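Local coordinates for protein carbohydrate deacetylase Agd3 (Neosartorya fumigata, PDB 6NWZ) that probably removes acetyl groups from the exopolysaccharide galactosaminogalactan, as a carbohydrate esterase (de-N-acetylase) required for biofilm formation in Aspergillus fumigatus, at residues A[80-85]-A[119-124]; A[141-146]-A[186-191]; A[167-172]-A[221-226]; A[212-217]-A[230-235]. All coordinates share one frame; numbering follows the deposited sequence.

Contact 1: residues A[80-85]-A[119-124]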
loop_
_atom_site.group_PDB
_atom_site.type_symbol
_atom_site.label_atom_id
_atom_site.label_comp_id
_atom_site.label_asym_id
_atom_site.label_seq_id
_atom_site.Cartn_x
_atom_site.Cartn_y
_atom_site.Cartn_z
ATOM N N ALA A 80 -24.111 3.601 4.808
ATOM C CA ALA A 80 -23.402 4.716 5.416
ATOM C C ALA A 80 -24.401 5.790 5.831
ATOM O O ALA A 80 -25.144 6.309 4.991
ATOM C CB ALA A 80 -22.367 5.288 4.448
ATOM N N ALA A 81 -24.421 6.107 7.129
ATOM C CA ALA A 81 -25.223 7.199 7.683
ATOM C C ALA A 81 -26.720 6.992 7.464
ATOM O O ALA A 81 -27.482 7.960 7.391
ATOM C CB ALA A 81 -24.783 8.553 7.115
ATOM N N GLU A 82 -27.153 5.732 7.358
ATOM C CA GLU A 82 -28.557 5.376 7.151
ATOM C C GLU A 82 -29.174 6.079 5.945
ATOM O O GLU A 82 -30.398 6.248 5.896
ATOM C CB GLU A 82 -29.400 5.677 8.398
ATOM C CG GLU A 82 -29.162 4.752 9.567
ATOM C CD GLU A 82 -29.824 5.249 10.840
ATOM O OE1 GLU A 82 -29.406 6.305 11.359
ATOM O OE2 GLU A 82 -30.762 4.586 11.323
ATOM N N VAL A 83 -28.352 6.461 4.961
ATOM C CA VAL A 83 -28.721 7.352 3.858
ATOM C C VAL A 83 -29.774 8.359 4.307
ATOM O O VAL A 83 -30.870 8.444 3.738
ATOM C CB VAL A 83 -29.174 6.568 2.608
ATOM C CG1 VAL A 83 -27.989 5.849 2.004
ATOM C CG2 VAL A 83 -30.296 5.575 2.905
ATOM N N SER A 84 -29.431 9.147 5.323
ATOM C CA SER A 84 -30.367 10.043 5.985
ATOM C C SER A 84 -30.232 11.469 5.467
ATOM O O SER A 84 -29.122 11.981 5.292
ATOM C CB SER A 84 -30.151 10.028 7.497
ATOM O OG SER A 84 -30.985 10.984 8.124
ATOM N N TYR A 85 -31.375 12.108 5.236
ATOM C CA TYR A 85 -31.438 13.502 4.825
ATOM C C TYR A 85 -32.351 14.268 5.772
ATOM O O TYR A 85 -33.187 13.685 6.467
ATOM C CB TYR A 85 -31.963 13.655 3.396
ATOM C CG TYR A 85 -31.102 13.052 2.313
ATOM C CD1 TYR A 85 -31.188 11.700 1.997
ATOM C CD2 TYR A 85 -30.233 13.843 1.577
ATOM C CE1 TYR A 85 -30.414 11.153 0.991
ATOM C CE2 TYR A 85 -29.457 13.308 0.571
ATOM C CZ TYR A 85 -29.549 11.965 0.281
ATOM O OH TYR A 85 -28.770 11.440 -0.724
ATOM N N PHE A 119 -22.074 2.203 9.396
ATOM C CA PHE A 119 -21.130 3.107 10.027
ATOM C C PHE A 119 -21.560 4.546 9.781
ATOM O O PHE A 119 -22.320 4.843 8.855
ATOM C CB PHE A 119 -19.683 2.874 9.544
ATOM C CG PHE A 119 -19.466 3.095 8.065
ATOM C CD1 PHE A 119 -19.306 4.377 7.547
ATOM C CD2 PHE A 119 -19.364 2.016 7.199
ATOM C CE1 PHE A 119 -19.087 4.576 6.188
ATOM C CE2 PHE A 119 -19.142 2.208 5.840
ATOM C CZ PHE A 119 -19.003 3.491 5.335
ATOM N N ASP A 120 -21.055 5.436 10.638
ATOM C CA ASP A 120 -21.444 6.847 10.649
ATOM C C ASP A 120 -22.926 6.999 10.986
ATOM O O ASP A 120 -23.644 7.798 10.384
ATOM C CB ASP A 120 -21.101 7.531 9.321
ATOM C CG ASP A 120 -21.149 9.043 9.413
ATOM O OD1 ASP A 120 -21.145 9.573 10.544
ATOM O OD2 ASP A 120 -21.203 9.699 8.351
ATOM N N VAL A 121 -23.389 6.226 11.969
ATOM C CA VAL A 121 -24.774 6.272 12.415
ATOM C C VAL A 121 -24.823 6.752 13.861
ATOM O O VAL A 121 -23.889 6.548 14.644
ATOM C CB VAL A 121 -25.480 4.902 12.269
ATOM C CG1 VAL A 121 -25.522 4.481 10.809
ATOM C CG2 VAL A 121 -24.792 3.844 13.118
ATOM N N TYR A 122 -25.927 7.406 14.200
ATOM C CA TYR A 122 -26.143 7.909 15.552
ATOM C C TYR A 122 -26.739 6.803 16.416
ATOM O O TYR A 122 -27.652 6.103 15.966
ATOM C CB TYR A 122 -27.072 9.126 15.515
ATOM C CG TYR A 122 -27.396 9.725 16.869
ATOM C CD1 TYR A 122 -26.548 10.652 17.466
ATOM C CD2 TYR A 122 -28.563 9.377 17.542
ATOM C CE1 TYR A 122 -26.850 11.208 18.709
ATOM C CE2 TYR A 122 -28.872 9.926 18.781
ATOM C CZ TYR A 122 -28.015 10.840 19.358
ATOM O OH TYR A 122 -28.327 11.382 20.585
ATOM N N PRO A 123 -26.245 6.606 17.649
ATOM C CA PRO A 123 -26.749 5.500 18.479
ATOM C C PRO A 123 -28.223 5.643 18.819
ATOM O O PRO A 123 -28.632 6.571 19.521
ATOM C CB PRO A 123 -25.873 5.572 19.737
ATOM C CG PRO A 123 -25.346 6.965 19.765
ATOM C CD PRO A 123 -25.191 7.374 18.329
ATOM N N GLY A 124 -29.027 4.710 18.318
ATOM C CA GLY A 124 -30.448 4.723 18.548
ATOM C C GLY A 124 -30.974 3.327 18.795
ATOM O O GLY A 124 -30.211 2.356 18.852
HETATM O O HOH W 1 -27.672 8.233 11.807
#
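Ala80 and Phe119 close a pair of parallel strands, 76-80 and 115-119, with both side chains on one face of the sheet. This end of the contact is its close-packed half. The first torsion of Phe119 (chi1 62°) sets CG between the backbone N and the carbonyl carbon, and from there the ring lies so that Ala80 CA is over one of its faces, while Ala80 CB touches Phe119 CE1 at 3.8 Å. The Phe119 ring also meets that of Phe218. One residue on, Ala81 N donates to Phe119 O over 3.0 Å in a nearly straight bond (164° at the hydrogen), and Ala81 CA comes to 3.2 Å from Asp120 O as a CA-H...O contact.

Beyond this point the chains part. Residues 81-83 all have positive phi, and the hydrogen bond from Val83 N to Ala80 O (3.2 Å) closes a type I' beta turn, with Ala81 and Glu82 at its corners, that leads segment 80-85 away from its neighbour. The extended side chain of Glu82 reaches back, crossing Val121 at about a right angle with CG 3.9 Å from Val121 CG1. Its carboxylate needs a water to finish the crossing: the water donates to Glu82 OE1 (2.6 Å) and accepts from Tyr122 N (3.1 Å).

Two kinds of chemistry therefore follow each other within a few residues, inside the CBM87 region. A direct backbone hydrogen bond and apolar packing join the strand ends, whereas between the diverging loops a water bridges an acid to a peptide N-H.

Contact 2: residues A[141-146]-A[186-191]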
loop_
_atom_site.group_PDB
_atom_site.type_symbol
_atom_site.label_atom_id
_atom_site.label_comp_id
_atom_site.label_asym_id
_atom_site.label_seq_id
_atom_site.Cartn_x
_atom_site.Cartn_y
_atom_site.Cartn_z
ATOM N N VAL A 141 -9.260 18.106 19.672
ATOM C CA VAL A 141 -9.625 17.379 20.882
ATOM C C VAL A 141 -9.571 15.891 20.567
ATOM O O VAL A 141 -10.319 15.395 19.714
ATOM C CB VAL A 141 -11.015 17.792 21.394
ATOM C CG1 VAL A 141 -11.310 17.128 22.733
ATOM C CG2 VAL A 141 -11.118 19.310 21.512
ATOM N N GLU A 142 -8.679 15.182 21.251
ATOM C CA GLU A 142 -8.451 13.766 21.008
ATOM C C GLU A 142 -9.348 12.914 21.897
ATOM O O GLU A 142 -9.632 13.272 23.043
ATOM C CB GLU A 142 -6.981 13.423 21.263
ATOM C CG GLU A 142 -6.648 11.945 21.200
ATOM C CD GLU A 142 -6.684 11.407 19.787
ATOM O OE1 GLU A 142 -5.744 11.708 19.023
ATOM O OE2 GLU A 142 -7.654 10.696 19.440
ATOM N N GLN A 143 -9.811 11.792 21.348
ATOM C CA GLN A 143 -10.453 10.746 22.135
ATOM C C GLN A 143 -9.974 9.413 21.592
ATOM O O GLN A 143 -10.224 9.094 20.426
ATOM C CB GLN A 143 -11.982 10.833 22.081
ATOM C CG GLN A 143 -12.673 9.837 23.008
ATOM C CD GLN A 143 -14.135 10.163 23.245
ATOM O OE1 GLN A 143 -14.858 10.535 22.322
ATOM N NE2 GLN A 143 -14.578 10.033 24.492
ATOM N N LEU A 144 -9.280 8.648 22.426
ATOM C CA LEU A 144 -8.701 7.392 21.985
ATOM C C LEU A 144 -9.780 6.332 21.817
ATOM O O LEU A 144 -10.743 6.274 22.586
ATOM C CB LEU A 144 -7.639 6.920 22.972
ATOM C CG LEU A 144 -6.430 7.855 23.030
ATOM C CD1 LEU A 144 -5.321 7.223 23.833
ATOM C CD2 LEU A 144 -5.953 8.198 21.626
ATOM N N LEU A 145 -9.610 5.499 20.794
ATOM C CA LEU A 145 -10.547 4.441 20.444
ATOM C C LEU A 145 -9.787 3.127 20.346
ATOM O O LEU A 145 -8.641 3.102 19.892
ATOM C CB LEU A 145 -11.249 4.755 19.115
ATOM C CG LEU A 145 -11.893 3.631 18.300
ATOM C CD1 LEU A 145 -13.080 3.065 19.030
ATOM C CD2 LEU A 145 -12.321 4.147 16.947
ATOM N N SER A 146 -10.421 2.039 20.776
ATOM C CA SER A 146 -9.768 0.739 20.722
ATOM C C SER A 146 -10.817 -0.360 20.672
ATOM O O SER A 146 -11.902 -0.225 21.243
ATOM C CB SER A 146 -8.860 0.521 21.931
ATOM O OG SER A 146 -9.650 0.310 23.085
ATOM N N ALA A 186 -15.996 -2.118 20.458
ATOM C CA ALA A 186 -15.048 -1.015 20.511
ATOM C C ALA A 186 -15.500 -0.023 21.572
ATOM O O ALA A 186 -16.679 0.043 21.930
ATOM C CB ALA A 186 -14.909 -0.313 19.154
ATOM N N GLN A 187 -14.550 0.768 22.059
ATOM C CA GLN A 187 -14.799 1.596 23.230
ATOM C C GLN A 187 -14.033 2.906 23.112
ATOM O O GLN A 187 -12.856 2.909 22.738
ATOM C CB GLN A 187 -14.395 0.836 24.500
ATOM C CG GLN A 187 -14.611 1.568 25.798
ATOM C CD GLN A 187 -14.367 0.677 26.998
ATOM O OE1 GLN A 187 -13.368 0.819 27.701
ATOM N NE2 GLN A 187 -15.284 -0.249 27.239
ATOM N N PHE A 188 -14.715 4.012 23.407
ATOM C CA PHE A 188 -14.065 5.313 23.486
ATOM C C PHE A 188 -13.429 5.482 24.858
ATOM O O PHE A 188 -14.096 5.320 25.885
ATOM C CB PHE A 188 -15.063 6.445 23.242
ATOM C CG PHE A 188 -15.598 6.498 21.843
ATOM C CD1 PHE A 188 -14.739 6.610 20.763
ATOM C CD2 PHE A 188 -16.964 6.443 21.608
ATOM C CE1 PHE A 188 -15.233 6.663 19.471
ATOM C CE2 PHE A 188 -17.464 6.500 20.318
ATOM C CZ PHE A 188 -16.596 6.606 19.248
ATOM N N ALA A 189 -12.144 5.814 24.873
ATOM C CA ALA A 189 -11.454 6.071 26.119
ATOM C C ALA A 189 -11.887 7.416 26.697
ATOM O O ALA A 189 -12.362 8.292 25.970
ATOM C CB ALA A 189 -9.943 6.055 25.899
ATOM N N PRO A 190 -11.751 7.597 28.008
ATOM C CA PRO A 190 -11.988 8.921 28.590
ATOM C C PRO A 190 -10.998 9.939 28.044
ATOM O O PRO A 190 -9.922 9.598 27.545
ATOM C CB PRO A 190 -11.789 8.693 30.093
ATOM C CG PRO A 190 -12.042 7.231 30.287
ATOM C CD PRO A 190 -11.532 6.569 29.041
ATOM N N ASN A 191 -11.380 11.212 28.134
ATOM C CA ASN A 191 -10.531 12.288 27.641
ATOM C C ASN A 191 -10.820 13.581 28.389
ATOM O O ASN A 191 -11.265 13.549 29.539
ATOM C CB ASN A 191 -10.722 12.481 26.134
ATOM C CG ASN A 191 -12.140 12.881 25.767
ATOM O OD1 ASN A 191 -13.066 12.737 26.565
ATOM N ND2 ASN A 191 -12.318 13.381 24.547
HETATM O O HOH W 2 -8.606 9.587 25.105
HETATM O O HOH W 3 -10.510 2.236 24.289
#
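The carboxamides of Gln143 and Asn191 lie stacked, their planes only 11° apart, and Phe188 lies on the far side of the Gln143 amide from Asn191. The Gln143 chain leaves its backbone fully extended (chi1 -174°), which carries the amide out across Phe188. The two side chains cross at about a right angle, yet the amide ends within 19° of parallel to the ring plane, though displaced from it. Gln143 NE2 rests 3.8 Å from Phe188 CB.

Each amide is kept from turning by its hydrogen bonds. Gln143 NE2 donates to Ala189 O (3.2 Å), and its OE1 takes a hydrogen bond from His171 NE2. Asn191 ND2 donates to Glu142 O (3.1 Å), with that oxygen in the plane of the Asn191 amide although the donor is tilted from the carbonyl plane of Glu142; Asn191 OD1 accepts from Thr194 N.

Alongside, strands 144-147 and 182-188 run antiparallel. Leu145 and Phe188 form a non-hydrogen-bonded pair, and Leu145 CD1 turns to Ala186 CB (3.8 Å) and Phe188 CE1 (4.2 Å). Ser146 and Gln187 make the hydrogen-bonded pair next to it, while Ala189 N donates to Leu144 O (2.7 Å). A water accepts from Leu144 N and donates to Pro190 O.

Beyond the Leu145-Phe188 pair, side-chain amides thus add to the backbone bonds. His171, whose ring meets Phe188, donates from its other nitrogen as well; this is consistent with a protonated imidazole, whose charge the Gln143 carbonyl would help to accommodate.

Contact 3: residues A[167-172]-A[221-226]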
loop_
_atom_site.group_PDB
_atom_site.type_symbol
_atom_site.label_atom_id
_atom_site.label_comp_id
_atom_site.label_asym_id
_atom_site.label_seq_id
_atom_site.Cartn_x
_atom_site.Cartn_y
_atom_site.Cartn_z
ATOM N N GLU A 167 -9.434 11.857 16.290
ATOM C CA GLU A 167 -9.400 13.285 16.012
ATOM C C GLU A 167 -9.767 13.544 14.557
ATOM O O GLU A 167 -9.187 12.959 13.639
ATOM C CB GLU A 167 -8.015 13.845 16.335
ATOM C CG GLU A 167 -7.892 15.354 16.217
ATOM C CD GLU A 167 -6.610 15.875 16.844
ATOM O OE1 GLU A 167 -6.125 15.248 17.810
ATOM O OE2 GLU A 167 -6.084 16.905 16.371
ATOM N N GLY A 168 -10.763 14.405 14.353
ATOM C CA GLY A 168 -11.262 14.704 13.034
ATOM C C GLY A 168 -12.441 13.865 12.596
ATOM O O GLY A 168 -13.107 14.223 11.620
ATOM N N LEU A 169 -12.715 12.761 13.280
ATOM C CA LEU A 169 -13.856 11.911 12.974
ATOM C C LEU A 169 -14.945 12.183 14.003
ATOM O O LEU A 169 -14.752 11.931 15.197
ATOM C CB LEU A 169 -13.458 10.435 12.991
ATOM C CG LEU A 169 -12.346 9.990 12.042
ATOM C CD1 LEU A 169 -12.011 8.514 12.251
ATOM C CD2 LEU A 169 -12.747 10.254 10.600
ATOM N N TRP A 170 -16.077 12.708 13.546
ATOM C CA TRP A 170 -17.190 12.953 14.453
ATOM C C TRP A 170 -17.781 11.623 14.906
ATOM O O TRP A 170 -18.070 10.752 14.079
ATOM C CB TRP A 170 -18.249 13.814 13.767
ATOM C CG TRP A 170 -19.223 14.439 14.715
ATOM C CD1 TRP A 170 -20.522 14.074 14.916
ATOM C CD2 TRP A 170 -18.973 15.540 15.598
ATOM N NE1 TRP A 170 -21.098 14.883 15.869
ATOM C CE2 TRP A 170 -20.167 15.789 16.303
ATOM C CE3 TRP A 170 -17.856 16.341 15.857
ATOM C CZ2 TRP A 170 -20.275 16.804 17.250
ATOM C CZ3 TRP A 170 -17.965 17.345 16.802
ATOM C CH2 TRP A 170 -19.165 17.568 17.486
ATOM N N HIS A 171 -17.952 11.457 16.220
ATOM C CA HIS A 171 -18.517 10.230 16.773
ATOM C C HIS A 171 -19.507 10.575 17.881
ATOM O O HIS A 171 -19.693 11.738 18.242
ATOM C CB HIS A 171 -17.420 9.292 17.280
ATOM C CG HIS A 171 -16.436 9.948 18.195
ATOM N ND1 HIS A 171 -15.357 10.671 17.731
ATOM C CD2 HIS A 171 -16.363 9.988 19.547
ATOM C CE1 HIS A 171 -14.660 11.127 18.758
ATOM N NE2 HIS A 171 -15.251 10.730 19.871
ATOM N N TYR A 172 -20.165 9.546 18.413
ATOM C CA TYR A 172 -21.183 9.719 19.448
ATOM C C TYR A 172 -20.980 8.655 20.519
ATOM O O TYR A 172 -21.321 7.480 20.306
ATOM C CB TYR A 172 -22.594 9.631 18.875
ATOM C CG TYR A 172 -22.834 10.457 17.633
ATOM C CD1 TYR A 172 -22.578 9.932 16.373
ATOM C CD2 TYR A 172 -23.329 11.755 17.716
ATOM C CE1 TYR A 172 -22.797 10.672 15.229
ATOM C CE2 TYR A 172 -23.553 12.506 16.572
ATOM C CZ TYR A 172 -23.283 11.956 15.331
ATOM O OH TYR A 172 -23.498 12.684 14.181
ATOM N N ASP A 221 -10.141 8.349 2.907
ATOM C CA ASP A 221 -9.291 9.165 2.045
ATOM C C ASP A 221 -8.141 9.801 2.820
ATOM O O ASP A 221 -7.029 9.921 2.295
ATOM C CB ASP A 221 -10.123 10.243 1.342
ATOM C CG ASP A 221 -11.188 10.849 2.243
ATOM O OD1 ASP A 221 -11.846 10.093 2.990
ATOM O OD2 ASP A 221 -11.374 12.083 2.203
ATOM N N TRP A 222 -8.381 10.217 4.065
ATOM C CA TRP A 222 -7.343 10.877 4.850
ATOM C C TRP A 222 -7.056 10.228 6.195
ATOM O O TRP A 222 -5.967 10.452 6.735
ATOM C CB TRP A 222 -7.695 12.357 5.090
ATOM C CG TRP A 222 -8.943 12.581 5.901
ATOM C CD1 TRP A 222 -10.198 12.828 5.423
ATOM C CD2 TRP A 222 -9.053 12.582 7.333
ATOM N NE1 TRP A 222 -11.081 12.980 6.466
ATOM C CE2 TRP A 222 -10.404 12.831 7.648
ATOM C CE3 TRP A 222 -8.140 12.396 8.378
ATOM C CZ2 TRP A 222 -10.866 12.895 8.962
ATOM C CZ3 TRP A 222 -8.602 12.456 9.684
ATOM C CH2 TRP A 222 -9.951 12.706 9.964
ATOM N N SER A 223 -7.969 9.439 6.754
ATOM C CA SER A 223 -7.833 8.956 8.123
ATOM C C SER A 223 -7.204 7.569 8.135
ATOM O O SER A 223 -7.750 6.627 7.548
ATOM C CB SER A 223 -9.191 8.932 8.825
ATOM O OG SER A 223 -9.106 8.264 10.070
ATOM N N ALA A 224 -6.060 7.445 8.810
ATOM C CA ALA A 224 -5.482 6.124 9.022
ATOM C C ALA A 224 -6.359 5.284 9.945
ATOM O O ALA A 224 -6.474 4.066 9.758
ATOM C CB ALA A 224 -4.065 6.248 9.578
ATOM N N THR A 225 -6.997 5.916 10.938
ATOM C CA THR A 225 -7.890 5.185 11.837
ATOM C C THR A 225 -9.007 4.492 11.066
ATOM O O THR A 225 -9.317 3.323 11.325
ATOM C CB THR A 225 -8.475 6.130 12.892
ATOM O OG1 THR A 225 -7.515 6.343 13.936
ATOM C CG2 THR A 225 -9.741 5.552 13.508
ATOM N N SER A 226 -9.616 5.194 10.103
ATOM C CA SER A 226 -10.677 4.590 9.300
ATOM C C SER A 226 -10.163 3.382 8.528
ATOM O O SER A 226 -10.835 2.345 8.463
ATOM C CB SER A 226 -11.270 5.625 8.347
ATOM O OG SER A 226 -11.812 6.723 9.060
#
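Leu169 meets segment 221-226 with both ends of its branched tip. CD2 lies against the six-membered ring of Trp222, 3.6 Å from CZ2, and CD1 reaches the start of the next helix, 3.6 Å from Ser223 OG and 3.9 Å from Thr225 CG2. The Leu169 and Trp222 side chains run alongside one another in opposite senses, and the same benzo rim also meets the loop backbone: Gly168 O (3.7 Å from Trp222 CZ2) and Glu167 O (3.8 Å from Trp222 CH2) both lie at the ring edge, near its plane.

Ser223 CB sits over one face of the indole. Its OG, swung opposite the backbone N (chi1 170°), meets Leu169 CD1 and is fixed there as N-cap, accepting from Ser226 N at 3.1 Å. In the second shell, His171 ND1 donates to Leu169 O (2.9 Å), Thr225 OG1 hydrogen-bonds to Ser165 O, and Ser226 OG to Ala219 N. The Trp222 side chain is about 8 Å from that of the zinc ligand Asp530.

In the fold, the loop between strands 164-165 and 174-176 therefore lies across the N-terminal end of helix 224-237, while a backbone hydrogen bond between Trp170 and Gly217 ties it to the chain leaving strand 209-214.

Contact 4: residues A[212-217]-A[230-235]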
loop_
_atom_site.group_PDB
_atom_site.type_symbol
_atom_site.label_atom_id
_atom_site.label_comp_id
_atom_site.label_asym_id
_atom_site.label_seq_id
_atom_site.Cartn_x
_atom_site.Cartn_y
_atom_site.Cartn_z
ATOM N N MET A 212 -23.574 -5.017 12.432
ATOM C CA MET A 212 -22.437 -4.359 13.066
ATOM C C MET A 212 -22.573 -2.860 12.830
ATOM O O MET A 212 -22.681 -2.418 11.681
ATOM C CB MET A 212 -21.108 -4.894 12.520
ATOM C CG MET A 212 -19.883 -4.137 13.025
ATOM S SD MET A 212 -18.290 -4.827 12.521
ATOM C CE MET A 212 -18.206 -6.312 13.512
ATOM N N ALA A 213 -22.581 -2.085 13.916
ATOM C CA ALA A 213 -22.851 -0.653 13.867
ATOM C C ALA A 213 -21.685 0.123 14.460
ATOM O O ALA A 213 -21.236 -0.176 15.572
ATOM C CB ALA A 213 -24.143 -0.305 14.617
ATOM N N PHE A 214 -21.215 1.129 13.726
ATOM C CA PHE A 214 -20.120 1.991 14.151
ATOM C C PHE A 214 -20.664 3.388 14.432
ATOM O O PHE A 214 -21.193 4.045 13.528
ATOM C CB PHE A 214 -19.022 2.051 13.089
ATOM C CG PHE A 214 -18.119 0.844 13.067
ATOM C CD1 PHE A 214 -18.465 -0.285 12.348
ATOM C CD2 PHE A 214 -16.912 0.851 13.752
ATOM C CE1 PHE A 214 -17.635 -1.390 12.319
ATOM C CE2 PHE A 214 -16.078 -0.251 13.730
ATOM C CZ PHE A 214 -16.439 -1.374 13.013
ATOM N N PHE A 215 -20.529 3.839 15.677
ATOM C CA PHE A 215 -20.958 5.174 16.093
ATOM C C PHE A 215 -19.894 6.233 15.829
ATOM O O PHE A 215 -19.677 7.130 16.650
ATOM C CB PHE A 215 -21.340 5.148 17.570
ATOM C CG PHE A 215 -22.374 4.111 17.911
ATOM C CD1 PHE A 215 -23.493 3.939 17.113
ATOM C CD2 PHE A 215 -22.218 3.300 19.026
ATOM C CE1 PHE A 215 -24.447 2.980 17.425
ATOM C CE2 PHE A 215 -23.167 2.339 19.343
ATOM C CZ PHE A 215 -24.281 2.180 18.540
ATOM N N ILE A 216 -19.210 6.146 14.688
ATOM C CA ILE A 216 -18.163 7.090 14.323
ATOM C C ILE A 216 -18.151 7.206 12.806
ATOM O O ILE A 216 -18.492 6.257 12.093
ATOM C CB ILE A 216 -16.785 6.650 14.879
ATOM C CG1 ILE A 216 -15.698 7.660 14.515
ATOM C CG2 ILE A 216 -16.411 5.253 14.386
ATOM C CD1 ILE A 216 -14.360 7.350 15.135
ATOM N N GLY A 217 -17.790 8.388 12.310
ATOM C CA GLY A 217 -17.687 8.580 10.876
ATOM C C GLY A 217 -16.456 7.905 10.295
ATOM O O GLY A 217 -15.467 7.656 10.982
ATOM N N GLN A 230 -11.711 -0.510 9.206
ATOM C CA GLN A 230 -12.487 -1.153 8.150
ATOM C C GLN A 230 -12.222 -2.651 8.079
ATOM O O GLN A 230 -13.075 -3.408 7.603
ATOM C CB GLN A 230 -12.188 -0.497 6.806
ATOM C CG GLN A 230 -10.750 -0.635 6.361
ATOM C CD GLN A 230 -10.490 0.057 5.042
ATOM O OE1 GLN A 230 -11.418 0.526 4.381
ATOM N NE2 GLN A 230 -9.221 0.130 4.654
ATOM N N HIS A 231 -11.059 -3.099 8.556
ATOM C CA HIS A 231 -10.746 -4.521 8.529
ATOM C C HIS A 231 -11.613 -5.319 9.494
ATOM O O HIS A 231 -11.757 -6.535 9.327
ATOM C CB HIS A 231 -9.265 -4.728 8.836
ATOM C CG HIS A 231 -8.358 -4.041 7.866
ATOM N ND1 HIS A 231 -8.180 -4.485 6.573
ATOM C CD2 HIS A 231 -7.590 -2.932 7.992
ATOM C CE1 HIS A 231 -7.334 -3.685 5.948
ATOM N NE2 HIS A 231 -6.961 -2.735 6.787
ATOM N N ALA A 232 -12.202 -4.664 10.492
ATOM C CA ALA A 232 -13.116 -5.364 11.383
ATOM C C ALA A 232 -14.430 -5.680 10.679
ATOM O O ALA A 232 -14.873 -6.834 10.663
ATOM C CB ALA A 232 -13.354 -4.535 12.644
ATOM N N TRP A 233 -15.066 -4.672 10.071
ATOM C CA TRP A 233 -16.383 -4.917 9.494
ATOM C C TRP A 233 -16.306 -5.688 8.182
ATOM O O TRP A 233 -17.246 -6.415 7.850
ATOM C CB TRP A 233 -17.162 -3.602 9.317
ATOM C CG TRP A 233 -16.665 -2.623 8.279
ATOM C CD1 TRP A 233 -15.951 -1.483 8.511
ATOM C CD2 TRP A 233 -16.892 -2.670 6.859
ATOM N NE1 TRP A 233 -15.700 -0.830 7.327
ATOM C CE2 TRP A 233 -16.266 -1.537 6.298
ATOM C CE3 TRP A 233 -17.550 -3.565 6.008
ATOM C CZ2 TRP A 233 -16.278 -1.276 4.928
ATOM C CZ3 TRP A 233 -17.560 -3.304 4.645
ATOM C CH2 TRP A 233 -16.928 -2.169 4.120
ATOM N N ILE A 234 -15.201 -5.573 7.443
ATOM C CA ILE A 234 -15.045 -6.371 6.228
ATOM C C ILE A 234 -14.899 -7.848 6.576
ATOM O O ILE A 234 -15.561 -8.710 5.986
ATOM C CB ILE A 234 -13.852 -5.869 5.397
ATOM C CG1 ILE A 234 -14.136 -4.470 4.849
ATOM C CG2 ILE A 234 -13.549 -6.845 4.265
ATOM C CD1 ILE A 234 -12.990 -3.881 4.068
ATOM N N THR A 235 -14.024 -8.163 7.538
ATOM C CA THR A 235 -13.832 -9.555 7.936
ATOM C C THR A 235 -15.103 -10.137 8.539
ATOM O O THR A 235 -15.436 -11.305 8.302
ATOM C CB THR A 235 -12.681 -9.671 8.935
ATOM O OG1 THR A 235 -11.518 -9.010 8.423
ATOM C CG2 THR A 235 -12.351 -11.132 9.188
#
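Met212 and Phe214, two residues apart on strand 209-214, project from the same side as neighbouring bumps, and Trp233 CB of the helix sits over the groove between their adjoining tips. Met212 is extended through its first two torsions (chi1 173°, with chi2 close to it), which carries SD out to 3.6 Å from both Trp233 CA and Trp233 CB; the bend that follows turns only CE. From the phenyl rim, Phe214 CE1 is 3.8 Å from Trp233 CB. Ala232 offers a smaller knob, its CB standing 4.4 Å from Phe214 CZ at the edge of the ring.

This is helix-on-sheet packing: helix 224-237 lies back along the strand that precedes it, the local axes 10.0 Å apart at their closest and nearly antiparallel at 161°. All four touching residues are buried.

The indole itself turns away from the strand after CB, and the aromatic pair is an offset edge-to-face one. An edge of Trp233 is directed at the face of Phe214, with the centroids of the phenyl and five-membered rings 5.9 Å apart and the planes at 73°. Gln230 O and Ile234 CG1 lie over one face of Trp233, whose side chain also touches Val117, as that of Phe214 touches Phe119, both on the adjoining strand 115-119.

How the contacts relate
All four contacts fall within the CBM87 region, on one side of the chain's centre. Contact 1 closes before the others open; the segments of contact 2 then alternate with those of contact 3, and those of contact 3 with those of contact 4. Centres lie about 12 Å apart for contacts 2 and 3 and again for 3 and 4, but about 20 Å for 1 and 2, which do not touch. Segment 167-172 is the hub: Tyr172 packs on Tyr122 and Pro123 of contact 1, and its N approaches Phe215 O of contact 4. Contacts 3 and 4 share helix 224-237. Strands 144-147, 182-188, 198-206 and 209-214 pair in succession, linking contacts 2 and 4, while contact 1 joins through contacts 3 and 4.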